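Local atomic coordinates of TCP pilus virulence regulatory protein (Vibrio cholerae, PDB entry 4MLO), a protein that probably activates transcription of virulence genes, including those of the TCP pilus, as a DNA-binding AraC-family regulator that holds a fatty acid, palmitoleic acid. Residues 224-227 with 228-232. Sequence-based numbering, arbitrary orientation.
Sequences YSIS and LMKTG. With PAM (palmitoleic acid), chain E.
Met-229 folds back over the preceding turn of the helix and packs against Ser-225. Its chain bends at chi3 (-91°), which brings CE to 3.4 Å from Ser-225 O. The same carbonyl accepts the backbone N-H of Met-229. Ser-225 OG hydrogen-bonds to Ile-222 O, one turn earlier. This buried face is the tight part of the contact. Beside it, Ile-226 and Lys-230 run side by side, with Ile-226 CG2 4.0 Å from Lys-230 CE. The lysine chain is extended beyond CG and carries NZ to palmitoleic acid, where it donates to O1 at 2.7 Å. Asn-10 OD1 is a second partner of NZ. The ammonium probably offsets the charge of the fatty-acid carboxylate, which Tyr-12 and Lys-31 also bind.

The other side is looser. Leu-228 CD1 meets the Tyr-224 ring obliquely, 3.9 Å from CE1, and both residues are partly exposed. The last turn ends just beyond: Thr-231 N gives Ser-227 O a weak bond of 3.2 Å, and Thr-231 OG1 donates to Leu-228 O at 2.8 Å. Gly-232, with positive phi (101°), closes a Schellman motif at the exposed end.

Helix 213-230 thus joins two parts of the protein. Met-229 and Ser-225 face helices 236-242 and 248-259, Met-229 and Ile-226 touch Tyr-266 of helix 263-271, and Lys-230 reaches strand 7-14 of the cupin-like domain.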
loop_
_atom_site.group_PDB
_atom_site.type_symbol
_atom_site.label_atom_id
_atom_site.label_comp_id
_atom_site.label_asym_id
_atom_site.label_seq_id
_atom_site.Cartn_x
_atom_site.Cartn_y
_atom_site.Cartn_z
ATOM N N TYR A 224 5.775 -7.929 4.932
ATOM C CA TYR A 224 5.399 -9.265 5.374
ATOM C C TYR A 224 5.209 -9.315 6.890
ATOM O O TYR A 224 4.215 -9.873 7.387
ATOM C CB TYR A 224 6.462 -10.254 4.873
ATOM C CG TYR A 224 6.157 -11.719 5.038
ATOM C CD1 TYR A 224 6.463 -12.377 6.190
ATOM C CD2 TYR A 224 5.676 -12.465 3.963
ATOM C CE1 TYR A 224 6.217 -13.747 6.338
ATOM C CE2 TYR A 224 5.422 -13.838 4.114
ATOM C CZ TYR A 224 5.684 -14.448 5.328
ATOM O OH TYR A 224 5.465 -15.813 5.526
ATOM N N SER A 225 6.120 -8.695 7.649
ATOM C CA SER A 225 5.984 -8.694 9.109
ATOM C C SER A 225 4.707 -7.966 9.547
ATOM O O SER A 225 4.081 -8.348 10.547
ATOM C CB SER A 225 7.223 -8.062 9.761
ATOM O OG SER A 225 7.277 -6.638 9.703
ATOM N N ILE A 226 4.370 -6.884 8.858
ATOM C CA ILE A 226 3.153 -6.136 9.160
ATOM C C ILE A 226 1.948 -7.027 8.921
ATOM O O ILE A 226 1.058 -7.136 9.758
ATOM C CB ILE A 226 3.115 -4.837 8.335
ATOM C CG1 ILE A 226 4.109 -3.852 8.927
ATOM C CG2 ILE A 226 1.750 -4.212 8.363
ATOM C CD1 ILE A 226 4.427 -2.711 8.006
ATOM N N SER A 227 1.943 -7.743 7.785
ATOM C CA SER A 227 0.878 -8.705 7.520
ATOM C C SER A 227 0.763 -9.744 8.619
ATOM O O SER A 227 -0.354 -10.085 9.024
ATOM C CB SER A 227 1.115 -9.388 6.177
ATOM O OG SER A 227 0.941 -8.472 5.122
ATOM N N LEU A 228 1.892 -10.267 9.124
ATOM C CA LEU A 228 1.829 -11.244 10.210
ATOM C C LEU A 228 1.245 -10.634 11.467
ATOM O O LEU A 228 0.434 -11.269 12.164
ATOM C CB LEU A 228 3.206 -11.799 10.528
ATOM C CG LEU A 228 3.911 -12.673 9.531
ATOM C CD1 LEU A 228 5.299 -12.854 10.029
ATOM C CD2 LEU A 228 3.203 -14.020 9.446
ATOM N N MET A 229 1.651 -9.414 11.795
ATOM C CA MET A 229 1.087 -8.787 12.979
ATOM C C MET A 229 -0.403 -8.535 12.823
ATOM O O MET A 229 -1.156 -8.621 13.803
ATOM C CB MET A 229 1.846 -7.492 13.285
ATOM C CG MET A 229 3.261 -7.825 13.749
ATOM S SD MET A 229 4.226 -6.390 14.283
ATOM C CE MET A 229 5.036 -5.915 12.763
ATOM N N LYS A 230 -0.853 -8.215 11.617
ATOM C CA LYS A 230 -2.283 -8.007 11.414
ATOM C C LYS A 230 -3.087 -9.284 11.572
ATOM O O LYS A 230 -4.302 -9.199 11.797
ATOM C CB LYS A 230 -2.535 -7.394 10.034
ATOM C CG LYS A 230 -2.168 -5.931 9.924
ATOM C CD LYS A 230 -2.459 -5.425 8.515
ATOM C CE LYS A 230 -2.207 -3.962 8.432
ATOM N NZ LYS A 230 -2.793 -3.428 7.166
ATOM N N THR A 231 -2.467 -10.456 11.463
ATOM C CA THR A 231 -3.186 -11.701 11.711
ATOM C C THR A 231 -3.191 -12.096 13.185
ATOM O O THR A 231 -3.747 -13.143 13.521
ATOM C CB THR A 231 -2.605 -12.868 10.902
ATOM O OG1 THR A 231 -1.331 -13.250 11.432
ATOM C CG2 THR A 231 -2.483 -12.535 9.413
ATOM N N GLY A 232 -2.588 -11.293 14.062
ATOM C CA GLY A 232 -2.550 -11.569 15.489
ATOM C C GLY A 232 -1.255 -12.158 16.027
ATOM O O GLY A 232 -1.178 -12.437 17.231
HETATM C C1 PAM E . -0.834 -0.894 6.959
HETATM O O1 PAM E . -1.948 -0.905 7.550
HETATM O O2 PAM E . -0.627 -1.596 5.942
HETATM C C2 PAM E . 0.295 -0.048 7.480
HETATM C C3 PAM E . 0.792 0.958 6.430
HETATM C C4 PAM E . -0.349 1.890 6.031
HETATM C C5 PAM E . 0.088 2.966 5.043
HETATM C C6 PAM E . -1.109 3.777 4.547
HETATM C C7 PAM E . -1.817 4.541 5.665
HETATM C C8 PAM E . -0.945 5.666 6.197
HETATM C C9 PAM E . -1.595 6.401 7.365
HETATM C C10 PAM E . -1.672 5.906 8.606
HETATM C C11 PAM E . -1.153 4.525 8.971
HETATM C C12 PAM E . -0.640 4.435 10.409
HETATM C C13 PAM E . 0.173 3.145 10.539
HETATM C C14 PAM E . 1.123 3.096 11.718
HETATM C C15 PAM E . 2.130 4.238 11.698
HETATM C C16 PAM E . 3.392 3.892 12.447
#